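Local coordinates for protein 2-oxoglutarate carboxylase small subunit (Hydrogenobacter thermophilus, PDB 7KCT) that belongs to the biotin carboxylase family and combines a Rossmann-like N-terminal domain, an ATP-grasp domain that binds adenosine-5'-diphosphate and a biotin carboxylase C-terminal domain, at residues R25-C30 with I35-I40; A85-Y90 with K318-I323; H98-C103 with I108-P113; V307-M310 with D315-K318. All blocks are in the same frame, centred on the assembly; numbering follows the deposited sequence.

Contact 1 of 4, residues R25-C30 with I35-I40; sequences RVIRAC and IQTVAI
The flat group of this contact is the peptide carbonyl of Cys-30, whose oxygen is met by N and CB of Ile-35. Ile-35 CB lies 3.5 Å from Cys-30 O. The contact closes one beta-alpha-beta unit of the Rossmann-like N-terminal domain, where helix 20-32 runs out and the chain enters strand 36-41. The hydrogen bond from Ile-35 N to Cys-30 O is 2.8 Å long and nearly straight, at 168°. It ties the last turn of the helix to the residue just before the strand.

The rest is apolar packing between helix and sheet. Cys-30, with the most buried surface, and Thr-37 point at each other. Thr-37 OG1 sits between the backbone N and the carbonyl carbon (chi1 58°), which turns the methyl CG2 toward Cys-30 and Ile-27. Ile-27 and Thr-37 cross at about a right angle, with Ile-27 CG2 4.1 Å from Thr-37 CG2. Thr-37 N is hydrogen-bonded to Asp-55 OD2, and Ile-35 rests on Val-14 of strand 13-16. Arg-28, directed away from the strand, reaches Thr-417 of the second subunit. The tightest point is between carbons: Cys-30 CB lies only 3.4 Å from Thr-37 CG2.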
loop_
_atom_site.group_PDB
_atom_site.type_symbol
_atom_site.label_atom_id
_atom_site.label_comp_id
_atom_site.label_asym_id
_atom_site.label_seq_id
_atom_site.Cartn_x
_atom_site.Cartn_y
_atom_site.Cartn_z
ATOM N N ARG A 25 -2.434 3.492 -13.249
ATOM C CA ARG A 25 -1.042 3.216 -12.891
ATOM C C ARG A 25 -0.072 4.084 -13.671
ATOM O O ARG A 25 0.900 4.620 -13.113
ATOM C CB ARG A 25 -0.774 1.724 -13.140
ATOM C CG ARG A 25 0.693 1.348 -13.115
ATOM C CD ARG A 25 1.179 1.243 -11.687
ATOM N NE ARG A 25 2.589 0.893 -11.542
ATOM C CZ ARG A 25 3.568 1.766 -11.393
ATOM N NH1 ARG A 25 3.314 3.076 -11.414
ATOM N NH2 ARG A 25 4.807 1.311 -11.198
ATOM N N VAL A 26 -0.290 4.218 -14.970
ATOM C CA VAL A 26 0.577 5.075 -15.765
ATOM C C VAL A 26 0.373 6.548 -15.410
ATOM O O VAL A 26 1.340 7.312 -15.312
ATOM C CB VAL A 26 0.330 4.801 -17.261
ATOM C CG1 VAL A 26 1.063 5.810 -18.128
ATOM C CG2 VAL A 26 0.756 3.332 -17.617
ATOM N N ILE A 27 -0.885 6.986 -15.276
ATOM C CA ILE A 27 -1.159 8.372 -14.908
ATOM C C ILE A 27 -0.459 8.739 -13.618
ATOM O O ILE A 27 0.094 9.836 -13.492
ATOM C CB ILE A 27 -2.668 8.667 -14.813
ATOM C CG1 ILE A 27 -3.252 8.655 -16.199
ATOM C CG2 ILE A 27 -2.890 10.047 -14.127
ATOM C CD1 ILE A 27 -4.723 8.547 -16.272
ATOM N N ARG A 28 -0.463 7.844 -12.642
ATOM C CA ARG A 28 0.195 8.134 -11.374
ATOM C C ARG A 28 1.704 8.327 -11.538
ATOM O O ARG A 28 2.297 9.202 -10.895
ATOM C CB ARG A 28 -0.053 7.009 -10.359
ATOM C CG ARG A 28 0.696 7.245 -9.045
ATOM C CD ARG A 28 0.200 6.467 -7.805
ATOM N NE ARG A 28 -1.249 6.501 -7.681
ATOM C CZ ARG A 28 -1.967 7.576 -7.375
ATOM N NH1 ARG A 28 -1.369 8.724 -7.138
ATOM N NH2 ARG A 28 -3.291 7.504 -7.337
ATOM N N ALA A 29 2.341 7.460 -12.328
ATOM C CA ALA A 29 3.772 7.582 -12.599
ATOM C C ALA A 29 4.091 8.912 -13.256
ATOM O O ALA A 29 5.103 9.541 -12.926
ATOM C CB ALA A 29 4.251 6.417 -13.474
ATOM N N CYS A 30 3.237 9.347 -14.199
ATOM C CA CYS A 30 3.408 10.635 -14.863
ATOM C C CYS A 30 3.268 11.807 -13.891
ATOM O O CYS A 30 4.036 12.771 -13.965
ATOM C CB CYS A 30 2.396 10.790 -16.002
ATOM S SG CYS A 30 2.670 9.746 -17.454
ATOM N N ILE A 35 4.575 15.253 -15.203
ATOM C CA ILE A 35 4.170 15.225 -16.599
ATOM C C ILE A 35 2.652 15.384 -16.653
ATOM O O ILE A 35 1.927 14.736 -15.883
ATOM C CB ILE A 35 4.584 13.899 -17.269
ATOM C CG1 ILE A 35 6.109 13.734 -17.250
ATOM C CG2 ILE A 35 4.006 13.811 -18.656
ATOM C CD1 ILE A 35 6.553 12.271 -17.484
ATOM N N GLN A 36 2.175 16.205 -17.583
ATOM C CA GLN A 36 0.746 16.342 -17.840
ATOM C C GLN A 36 0.238 15.102 -18.551
ATOM O O GLN A 36 0.953 14.500 -19.351
ATOM C CB GLN A 36 0.500 17.580 -18.715
ATOM C CG GLN A 36 0.914 18.858 -17.960
ATOM C CD GLN A 36 1.051 20.082 -18.820
ATOM O OE1 GLN A 36 0.788 20.049 -20.012
ATOM N NE2 GLN A 36 1.446 21.197 -18.204
ATOM N N THR A 37 -1.018 14.752 -18.315
ATOM C CA THR A 37 -1.542 13.490 -18.829
ATOM C C THR A 37 -2.805 13.736 -19.653
ATOM O O THR A 37 -3.597 14.655 -19.374
ATOM C CB THR A 37 -1.896 12.501 -17.707
ATOM O OG1 THR A 37 -2.858 13.128 -16.851
ATOM C CG2 THR A 37 -0.672 12.082 -16.893
ATOM N N VAL A 38 -2.995 12.875 -20.650
ATOM C CA VAL A 38 -4.120 12.894 -21.570
ATOM C C VAL A 38 -4.760 11.530 -21.518
ATOM O O VAL A 38 -4.070 10.520 -21.724
ATOM C CB VAL A 38 -3.698 13.174 -23.027
ATOM C CG1 VAL A 38 -4.908 13.255 -23.930
ATOM C CG2 VAL A 38 -2.875 14.465 -23.162
ATOM N N ALA A 39 -6.064 11.486 -21.260
ATOM C CA ALA A 39 -6.797 10.225 -21.302
ATOM C C ALA A 39 -7.722 10.155 -22.512
ATOM O O ALA A 39 -8.121 11.175 -23.091
ATOM C CB ALA A 39 -7.586 10.038 -19.996
ATOM N N ILE A 40 -8.062 8.923 -22.908
ATOM C CA ILE A 40 -9.067 8.710 -23.953
ATOM C C ILE A 40 -10.129 7.789 -23.382
ATOM O O ILE A 40 -9.848 6.983 -22.491
ATOM C CB ILE A 40 -8.477 8.116 -25.260
ATOM C CG1 ILE A 40 -7.742 6.793 -25.006
ATOM C CG2 ILE A 40 -7.554 9.118 -25.945
ATOM C CD1 ILE A 40 -7.265 6.055 -26.274
#

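Contact 2 of 4, residues A85-Y90 with K318-I323; sequences AIHPGY and KWQIRI. With ADP (adenosine-5'-diphosphate), chain D.
The C-terminal end of strand 85-87, in the parallel sheet of the Rossmann-like N-terminal domain, meets helix 316-324 of the ATP-grasp domain here. The contact is small and buried. It is carried by one polar pair, His-87 and Gln-320. The His-87 ring is used at both nitrogens, each near the ring plane. His-87 ND1 accepts a 3.0 Å hydrogen bond from Gly-89 N, in the turn just after the strand. His-87 NE2 donates to Gln-320 OE1 at 3.0 Å, with an angle of 153° at the hydrogen. These two bonds fix the rotation of the ring and define which nitrogen carries the proton.

The imidazole comes at the amide from above the carbonyl plane, not along a lone pair. Ring and amide planes stand 86° apart. The first torsion of His-87 (chi1 -165°) swings the ring away from its own backbone N and toward the helix. Gln-320 reaches across with its chain extended beyond CG. Its other amide atom is also engaged: one water accepts from Gln-320 NE2 at 3.2 Å and donates to Gly-89 O at 2.8 Å. Ile-321 adds an apolar touch, its CG1 lying 4.3 Å from CD2 at the edge of the His-87 ring. Val-26 of helix 20-32 also packs against this ring.

The turn held by His-87 leads directly into the adenosine-5'-diphosphate pocket. Val-303, Lys-245, Arg-300 and Arg-346 hydrogen-bond the nucleotide. Tyr-90 touches it with ring carbons, while its OH bonds to Glu-21. Tyr-90 CD1 lies 3.8 Å from C5' of the ligand, at an oblique approach to the ring.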
loop_
_atom_site.group_PDB
_atom_site.type_symbol
_atom_site.label_atom_id
_atom_site.label_comp_id
_atom_site.label_asym_id
_atom_site.label_seq_id
_atom_site.Cartn_x
_atom_site.Cartn_y
_atom_site.Cartn_z
ATOM N N ALA A 85 4.586 11.883 -26.240
ATOM C CA ALA A 85 4.799 10.461 -26.062
ATOM C C ALA A 85 3.476 9.810 -25.713
ATOM O O ALA A 85 2.564 10.457 -25.184
ATOM C CB ALA A 85 5.843 10.169 -24.961
ATOM N N ILE A 86 3.386 8.522 -26.036
ATOM C CA ILE A 86 2.196 7.706 -25.824
ATOM C C ILE A 86 2.598 6.465 -25.054
ATOM O O ILE A 86 3.544 5.762 -25.443
ATOM C CB ILE A 86 1.510 7.292 -27.137
ATOM C CG1 ILE A 86 0.920 8.477 -27.879
ATOM C CG2 ILE A 86 0.316 6.306 -26.940
ATOM C CD1 ILE A 86 0.250 8.162 -29.184
ATOM N N HIS A 87 1.885 6.188 -23.964
ATOM C CA HIS A 87 2.085 4.933 -23.276
ATOM C C HIS A 87 0.931 3.990 -23.609
ATOM O O HIS A 87 -0.225 4.360 -23.347
ATOM C CB HIS A 87 2.196 5.144 -21.755
ATOM C CG HIS A 87 2.756 3.950 -21.050
ATOM N ND1 HIS A 87 2.231 2.697 -21.236
ATOM C CD2 HIS A 87 3.761 3.806 -20.154
ATOM C CE1 HIS A 87 2.902 1.825 -20.511
ATOM N NE2 HIS A 87 3.834 2.472 -19.845
ATOM N N PRO A 88 1.147 2.815 -24.217
ATOM C CA PRO A 88 0.018 1.960 -24.622
ATOM C C PRO A 88 -0.531 1.035 -23.541
ATOM O O PRO A 88 -1.507 0.315 -23.797
ATOM C CB PRO A 88 0.630 1.129 -25.747
ATOM C CG PRO A 88 2.009 0.843 -25.266
ATOM C CD PRO A 88 2.433 2.181 -24.575
ATOM N N GLY A 89 0.070 0.995 -22.363
ATOM C CA GLY A 89 -0.366 0.039 -21.340
ATOM C C GLY A 89 -0.090 -1.399 -21.748
ATOM O O GLY A 89 0.982 -1.722 -22.291
ATOM N N TYR A 90 -1.093 -2.282 -21.520
ATOM C CA TYR A 90 -1.043 -3.676 -21.960
ATOM C C TYR A 90 -2.326 -4.003 -22.711
ATOM O O TYR A 90 -3.337 -3.330 -22.556
ATOM C CB TYR A 90 -0.812 -4.648 -20.757
ATOM C CG TYR A 90 -1.765 -4.546 -19.580
ATOM C CD1 TYR A 90 -3.113 -4.877 -19.730
ATOM C CD2 TYR A 90 -1.319 -4.153 -18.327
ATOM C CE1 TYR A 90 -3.986 -4.817 -18.659
ATOM C CE2 TYR A 90 -2.191 -4.078 -17.247
ATOM C CZ TYR A 90 -3.526 -4.378 -17.442
ATOM O OH TYR A 90 -4.426 -4.348 -16.410
ATOM N N LYS A 318 7.583 3.833 -14.149
ATOM C CA LYS A 318 8.320 5.088 -14.167
ATOM C C LYS A 318 9.587 4.946 -15.013
ATOM O O LYS A 318 9.932 5.857 -15.778
ATOM C CB LYS A 318 8.640 5.532 -12.738
ATOM C CG LYS A 318 9.076 6.983 -12.652
ATOM C CD LYS A 318 9.328 7.474 -11.232
ATOM C CE LYS A 318 8.063 7.656 -10.442
ATOM N NZ LYS A 318 8.336 8.406 -9.164
ATOM N N TRP A 319 10.289 3.800 -14.898
ATOM C CA TRP A 319 11.491 3.583 -15.707
ATOM C C TRP A 319 11.152 3.482 -17.186
ATOM O O TRP A 319 11.900 4.003 -18.026
ATOM C CB TRP A 319 12.280 2.327 -15.223
ATOM C CG TRP A 319 13.218 2.751 -14.152
ATOM C CD1 TRP A 319 13.143 2.456 -12.817
ATOM C CD2 TRP A 319 14.351 3.632 -14.302
ATOM N NE1 TRP A 319 14.128 3.119 -12.137
ATOM C CE2 TRP A 319 14.908 3.812 -13.025
ATOM C CE3 TRP A 319 14.967 4.248 -15.404
ATOM C CZ2 TRP A 319 16.045 4.610 -12.807
ATOM C CZ3 TRP A 319 16.095 5.023 -15.189
ATOM C CH2 TRP A 319 16.619 5.202 -13.901
ATOM N N GLN A 320 10.044 2.825 -17.549
ATOM C CA GLN A 320 9.631 2.863 -18.943
ATOM C C GLN A 320 9.654 4.300 -19.456
ATOM O O GLN A 320 10.162 4.585 -20.538
ATOM C CB GLN A 320 8.233 2.262 -19.116
ATOM C CG GLN A 320 8.133 0.739 -19.293
ATOM C CD GLN A 320 6.698 0.313 -19.482
ATOM O OE1 GLN A 320 5.833 0.571 -18.621
ATOM N NE2 GLN A 320 6.406 -0.241 -20.642
ATOM N N ILE A 321 9.062 5.212 -18.692
ATOM C CA ILE A 321 8.882 6.574 -19.166
ATOM C C ILE A 321 10.217 7.295 -19.239
ATOM O O ILE A 321 10.494 7.998 -20.200
ATOM C CB ILE A 321 7.893 7.313 -18.251
ATOM C CG1 ILE A 321 6.505 6.675 -18.390
ATOM C CG2 ILE A 321 7.824 8.790 -18.651
ATOM C CD1 ILE A 321 5.586 6.995 -17.276
ATOM N N ARG A 322 11.068 7.117 -18.242
ATOM C CA ARG A 322 12.390 7.715 -18.268
ATOM C C ARG A 322 13.236 7.188 -19.422
ATOM O O ARG A 322 14.019 7.940 -20.020
ATOM C CB ARG A 322 13.099 7.431 -16.960
ATOM C CG ARG A 322 12.648 8.212 -15.782
ATOM C CD ARG A 322 13.296 7.646 -14.498
ATOM N NE ARG A 322 13.178 8.657 -13.489
ATOM C CZ ARG A 322 12.839 8.449 -12.224
ATOM N NH1 ARG A 322 12.591 7.218 -11.763
ATOM N NH2 ARG A 322 12.732 9.505 -11.415
ATOM N N ILE A 323 13.198 5.871 -19.649
ATOM C CA ILE A 323 13.941 5.247 -20.732
ATOM C C ILE A 323 13.490 5.806 -22.062
ATOM O O ILE A 323 14.304 6.103 -22.935
ATOM C CB ILE A 323 13.758 3.712 -20.679
ATOM C CG1 ILE A 323 14.634 3.063 -19.641
ATOM C CG2 ILE A 323 14.022 3.072 -22.022
ATOM C CD1 ILE A 323 14.135 1.666 -19.258
HETATM P PB ADP D . -0.399 -10.471 -18.904
HETATM O O1B ADP D . -0.091 -8.987 -18.839
HETATM O O2B ADP D . 0.263 -11.460 -17.972
HETATM O O3B ADP D . -0.669 -11.009 -20.274
HETATM P PA ADP D . -3.242 -11.033 -19.308
HETATM O O1A ADP D . -4.663 -10.889 -18.879
HETATM O O2A ADP D . -2.776 -12.055 -20.329
HETATM O O3A ADP D . -2.110 -10.727 -18.241
HETATM O "O5'" ADP D . -3.202 -9.485 -20.531
HETATM C "C5'" ADP D . -4.226 -8.468 -20.163
HETATM C "C4'" ADP D . -4.989 -7.953 -21.297
HETATM O "O4'" ADP D . -4.331 -7.993 -22.544
HETATM C "C3'" ADP D . -6.272 -8.967 -21.324
HETATM O "O3'" ADP D . -7.351 -8.263 -21.637
HETATM C "C2'" ADP D . -5.727 -9.909 -22.468
HETATM O "O2'" ADP D . -6.720 -10.418 -23.228
HETATM C "C1'" ADP D . -5.084 -8.787 -23.338
HETATM N N9 ADP D . -3.969 -9.261 -24.257
HETATM C C8 ADP D . -2.820 -10.030 -23.947
HETATM N N7 ADP D . -2.041 -10.289 -25.031
HETATM C C5 ADP D . -2.678 -9.634 -26.063
HETATM C C6 ADP D . -2.353 -9.536 -27.429
HETATM N N6 ADP D . -1.219 -10.145 -27.927
HETATM N N1 ADP D . -3.160 -8.825 -28.282
HETATM C C2 ADP D . -4.288 -8.272 -27.695
HETATM N N3 ADP D . -4.730 -8.284 -26.411
HETATM C C4 ADP D . -3.875 -8.986 -25.609
HETATM O O HOH W 1 3.759 -1.428 -21.886
#

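Contact 3 of 4, residues H98-C103 with I108-P113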
loop_
_atom_site.group_PDB
_atom_site.type_symbol
_atom_site.label_atom_id
_atom_site.label_comp_id
_atom_site.label_asym_id
_atom_site.label_seq_id
_atom_site.Cartn_x
_atom_site.Cartn_y
_atom_site.Cartn_z
ATOM N N HIS A 98 2.297 -1.701 -36.062
ATOM C CA HIS A 98 1.853 -0.580 -36.878
ATOM C C HIS A 98 1.601 0.687 -36.054
ATOM O O HIS A 98 1.948 1.800 -36.492
ATOM C CB HIS A 98 0.595 -0.951 -37.611
ATOM C CG HIS A 98 0.050 0.176 -38.414
ATOM N ND1 HIS A 98 -1.227 0.665 -38.244
ATOM C CD2 HIS A 98 0.624 0.937 -39.376
ATOM C CE1 HIS A 98 -1.422 1.675 -39.074
ATOM N NE2 HIS A 98 -0.316 1.860 -39.773
ATOM N N PHE A 99 0.967 0.547 -34.879
ATOM C CA PHE A 99 0.823 1.685 -33.969
ATOM C C PHE A 99 2.190 2.235 -33.577
ATOM O O PHE A 99 2.432 3.446 -33.662
ATOM C CB PHE A 99 0.003 1.260 -32.745
ATOM C CG PHE A 99 -0.290 2.384 -31.740
ATOM C CD1 PHE A 99 -0.835 3.596 -32.139
ATOM C CD2 PHE A 99 -0.068 2.180 -30.379
ATOM C CE1 PHE A 99 -1.119 4.603 -31.204
ATOM C CE2 PHE A 99 -0.364 3.173 -29.443
ATOM C CZ PHE A 99 -0.886 4.396 -29.876
ATOM N N ALA A 100 3.117 1.360 -33.178
ATOM C CA ALA A 100 4.426 1.813 -32.692
ATOM C C ALA A 100 5.223 2.547 -33.781
ATOM O O ALA A 100 5.931 3.539 -33.507
ATOM C CB ALA A 100 5.206 0.599 -32.178
ATOM N N ARG A 101 5.091 2.081 -35.021
ATOM C CA ARG A 101 5.740 2.664 -36.191
ATOM C C ARG A 101 5.041 3.944 -36.663
ATOM O O ARG A 101 5.705 4.860 -37.134
ATOM C CB ARG A 101 5.786 1.649 -37.348
ATOM C CG ARG A 101 6.637 2.220 -38.521
ATOM C CD ARG A 101 6.984 1.185 -39.554
ATOM N NE ARG A 101 5.993 1.120 -40.620
ATOM C CZ ARG A 101 5.961 1.957 -41.664
ATOM N NH1 ARG A 101 6.861 2.934 -41.778
ATOM N NH2 ARG A 101 5.029 1.827 -42.603
ATOM N N LEU A 102 3.708 4.004 -36.622
ATOM C CA LEU A 102 3.018 5.260 -36.885
ATOM C C LEU A 102 3.481 6.348 -35.910
ATOM O O LEU A 102 3.784 7.476 -36.330
ATOM C CB LEU A 102 1.517 5.036 -36.828
ATOM C CG LEU A 102 0.643 6.170 -37.334
ATOM C CD1 LEU A 102 0.928 6.483 -38.829
ATOM C CD2 LEU A 102 -0.828 5.793 -37.138
ATOM N N CYS A 103 3.638 6.011 -34.627
ATOM C CA CYS A 103 4.180 6.990 -33.683
ATOM C C CYS A 103 5.498 7.557 -34.180
ATOM O O CYS A 103 5.688 8.782 -34.207
ATOM C CB CYS A 103 4.395 6.372 -32.297
ATOM S SG CYS A 103 2.862 6.085 -31.386
ATOM N N ILE A 108 6.136 11.110 -32.609
ATOM C CA ILE A 108 5.647 10.853 -31.247
ATOM C C ILE A 108 6.455 9.704 -30.670
ATOM O O ILE A 108 6.663 8.693 -31.349
ATOM C CB ILE A 108 4.153 10.487 -31.257
ATOM C CG1 ILE A 108 3.326 11.597 -31.885
ATOM C CG2 ILE A 108 3.620 10.185 -29.841
ATOM C CD1 ILE A 108 3.338 12.861 -31.100
ATOM N N THR A 109 6.900 9.827 -29.424
ATOM C CA THR A 109 7.681 8.745 -28.819
ATOM C C THR A 109 6.735 7.646 -28.284
ATOM O O THR A 109 5.897 7.888 -27.396
ATOM C CB THR A 109 8.591 9.290 -27.711
ATOM O OG1 THR A 109 9.510 10.258 -28.239
ATOM C CG2 THR A 109 9.446 8.205 -27.063
ATOM N N PHE A 110 6.854 6.445 -28.842
ATOM C CA PHE A 110 6.174 5.250 -28.319
ATOM C C PHE A 110 6.943 4.756 -27.088
ATOM O O PHE A 110 8.146 4.490 -27.184
ATOM C CB PHE A 110 6.099 4.192 -29.431
ATOM C CG PHE A 110 5.343 2.935 -29.051
ATOM C CD1 PHE A 110 3.973 2.903 -29.147
ATOM C CD2 PHE A 110 6.014 1.780 -28.635
ATOM C CE1 PHE A 110 3.263 1.760 -28.809
ATOM C CE2 PHE A 110 5.302 0.626 -28.270
ATOM C CZ PHE A 110 3.940 0.623 -28.345
ATOM N N ILE A 111 6.270 4.646 -25.931
ATOM C CA ILE A 111 6.903 4.200 -24.675
ATOM C C ILE A 111 6.828 2.671 -24.665
ATOM O O ILE A 111 5.846 2.053 -24.203
ATOM C CB ILE A 111 6.245 4.836 -23.444
ATOM C CG1 ILE A 111 6.412 6.363 -23.503
ATOM C CG2 ILE A 111 6.818 4.267 -22.147
ATOM C CD1 ILE A 111 5.536 7.123 -22.501
ATOM N N GLY A 112 7.881 2.054 -25.176
ATOM C CA GLY A 112 7.913 0.640 -25.477
ATOM C C GLY A 112 9.168 0.347 -26.281
ATOM O O GLY A 112 10.008 1.232 -26.472
ATOM N N PRO A 113 9.366 -0.903 -26.704
ATOM C CA PRO A 113 10.588 -1.241 -27.451
ATOM C C PRO A 113 10.423 -0.772 -28.896
ATOM O O PRO A 113 9.347 -0.381 -29.331
ATOM C CB PRO A 113 10.691 -2.778 -27.309
ATOM C CG PRO A 113 9.276 -3.236 -27.145
ATOM C CD PRO A 113 8.549 -2.093 -26.392
#
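Phe-110 lays one ring face flat on Ala-100. The methyl CB of Ala-100 stands 3.7 Å from the centroid of the Phe-110 ring, almost exactly on the ring normal, a clear CH-pi contact. Ala-100 CA lies over the same ring, nearest to CD1. Phe-110 gets there with CG anti to the backbone N (chi1 -176°), which carries the ring across to the helix.

Phe-99 approaches from the rim. The two phenyl planes are turned 88° to each other and their centroids are 5.9 Å apart. Phe-110 CE1 touches Phe-99 CD2 at 3.7 Å. The meeting is oblique to the Phe-99 ring. Cys-103 sits near both rings. Its SG makes a sulfur-aromatic contact at the edge of Phe-110, 4.0 Å from Phe-110 CD1, and also lies above one face of Phe-99, offset toward the rim.

These residues close the beta-alpha-beta unit of strand 85-87, helix 97-105 and strand 109-110, at one edge of the parallel Rossmann-like sheet. Ile-86 of the neighbouring strand and Ile-74 of helix 71-81 also pack on Phe-99. Pro-88 and Ile-118 touch Phe-110.

Toward the end of the helix the chain is held by its backbone. Ile-108 N donates to Cys-103 O at 2.9 Å. Beside this bond, Cys-103 CB and Ile-108 CB pack at 4.3 Å.

Contact 4 of 4, residues V307-M310 with D315-K318; sequences VTEM and DIVK
Glu-309 and Ile-316 bury the most surface here, with Asp-315 next. They join helix 305-312 to the start of helix 316-324 in the ATP-grasp domain. Glu-309 points across the turn with its chain extended beyond CG. Its OE2 accepts from Ile-316 N at 3.0 Å. The bond is bent, 141° at the hydrogen, and meets OE2 on its anti side, somewhat out of the carboxylate plane. The aliphatic part of Glu-309 is used too: its CG lies 3.9 Å from CD1 of Ile-316. The two side chains cross obliquely. Thr-308 CG2 adds a looser touch on Ile-316 CD1 at 4.2 Å, while its OG1 is bonded to Arg-235.

Asp-315 is the N-cap of helix 316-324. Its first torsion, near 180°, sets the carboxylate opposite the backbone N and beside the carbonyl carbon, where Asp-315 OD1 takes the capping bond from Lys-318 N at 3.0 Å, met from above the carboxylate plane. Two amides of the first turn, those of Ile-316 and Lys-318, are thus satisfied by acid side chains.

The two acids stand close, with Glu-309 OE2 3.8 Å from Asp-315 OD1. Arg-25 NH2 of helix 20-32 salt-bridges both oxygens, and Arg-375 pairs with Glu-309 OE1. Phe-372 of the second subunit packs on both acids. Although buried, the pair is therefore probably kept ionised by these arginines and by the positive end of the helix.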
loop_
_atom_site.group_PDB
_atom_site.type_symbol
_atom_site.label_atom_id
_atom_site.label_comp_id
_atom_site.label_asym_id
_atom_site.label_seq_id
_atom_site.Cartn_x
_atom_site.Cartn_y
_atom_site.Cartn_z
ATOM N N VAL A 307 4.373 -7.415 -8.504
ATOM C CA VAL A 307 5.056 -8.299 -7.555
ATOM C C VAL A 307 6.564 -8.132 -7.676
ATOM O O VAL A 307 7.296 -8.202 -6.684
ATOM C CB VAL A 307 4.647 -9.783 -7.725
ATOM C CG1 VAL A 307 3.162 -9.985 -7.394
ATOM C CG2 VAL A 307 5.006 -10.370 -9.087
ATOM N N THR A 308 7.045 -7.919 -8.890
ATOM C CA THR A 308 8.475 -7.714 -9.103
ATOM C C THR A 308 8.947 -6.401 -8.516
ATOM O O THR A 308 10.055 -6.329 -7.962
ATOM C CB THR A 308 8.796 -7.778 -10.593
ATOM O OG1 THR A 308 8.466 -9.092 -11.092
ATOM C CG2 THR A 308 10.310 -7.427 -10.792
ATOM N N GLU A 309 8.119 -5.344 -8.612
ATOM C CA GLU A 309 8.468 -4.072 -7.988
ATOM C C GLU A 309 8.565 -4.195 -6.483
ATOM O O GLU A 309 9.419 -3.549 -5.848
ATOM C CB GLU A 309 7.447 -2.981 -8.353
ATOM C CG GLU A 309 7.262 -2.763 -9.817
ATOM C CD GLU A 309 6.218 -1.667 -10.113
ATOM O OE1 GLU A 309 5.258 -1.456 -9.327
ATOM O OE2 GLU A 309 6.382 -0.975 -11.134
ATOM N N MET A 310 7.726 -5.024 -5.876
ATOM C CA MET A 310 7.771 -5.091 -4.417
ATOM C C MET A 310 9.031 -5.796 -3.891
ATOM O O MET A 310 9.468 -5.505 -2.790
ATOM C CB MET A 310 6.537 -5.798 -3.866
ATOM C CG MET A 310 5.227 -5.250 -4.430
ATOM S SD MET A 310 4.858 -3.646 -3.729
ATOM C CE MET A 310 4.105 -4.305 -2.242
ATOM N N ASP A 315 10.706 0.722 -9.718
ATOM C CA ASP A 315 9.432 1.185 -10.300
ATOM C C ASP A 315 9.488 1.029 -11.820
ATOM O O ASP A 315 10.070 1.859 -12.524
ATOM C CB ASP A 315 9.191 2.629 -9.892
ATOM C CG ASP A 315 7.869 3.148 -10.355
ATOM O OD1 ASP A 315 7.354 2.660 -11.404
ATOM O OD2 ASP A 315 7.378 4.088 -9.692
ATOM N N ILE A 316 8.928 -0.069 -12.335
ATOM C CA ILE A 316 9.112 -0.415 -13.746
ATOM C C ILE A 316 8.422 0.578 -14.692
ATOM O O ILE A 316 8.960 0.925 -15.756
ATOM C CB ILE A 316 8.620 -1.847 -13.986
ATOM C CG1 ILE A 316 9.456 -2.865 -13.216
ATOM C CG2 ILE A 316 8.595 -2.095 -15.475
ATOM C CD1 ILE A 316 8.688 -4.237 -13.083
ATOM N N VAL A 317 7.202 1.001 -14.373
ATOM C CA VAL A 317 6.495 1.927 -15.259
ATOM C C VAL A 317 7.200 3.287 -15.307
ATOM O O VAL A 317 7.320 3.897 -16.374
ATOM C CB VAL A 317 5.028 2.065 -14.816
ATOM C CG1 VAL A 317 4.283 3.078 -15.654
ATOM C CG2 VAL A 317 4.317 0.736 -14.944
ATOM N N LYS A 318 7.583 3.833 -14.149
ATOM C CA LYS A 318 8.320 5.088 -14.167
ATOM C C LYS A 318 9.587 4.946 -15.013
ATOM O O LYS A 318 9.932 5.857 -15.778
ATOM C CB LYS A 318 8.640 5.532 -12.738
ATOM C CG LYS A 318 9.076 6.983 -12.652
ATOM C CD LYS A 318 9.328 7.474 -11.232
ATOM C CE LYS A 318 8.063 7.656 -10.442
ATOM N NZ LYS A 318 8.336 8.406 -9.164
#

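Overall arrangement
Contacts 1 and 3 are two beta-alpha-beta closures of the same five-stranded parallel sheet, their centres about 17 Å apart. Contact 2 has its centre about 10 Å from that of contact 1 and about 11 Å from that of contact 3. It brings in helix 316-324, which contact 4 also uses, through the shared Lys-318. Contact 1 comes first in the chain. Contact 3 follows within the long span that contact 2 bridges, and contact 4 ends on the same helix as contact 2. Helix 316-324 packs on helix 20-32 and strand 85-87. Ile-321 meets Cys-30, and Val-317 meets Ala-29. This joins the Rossmann-like and ATP-grasp domains close to the nucleotide pocket.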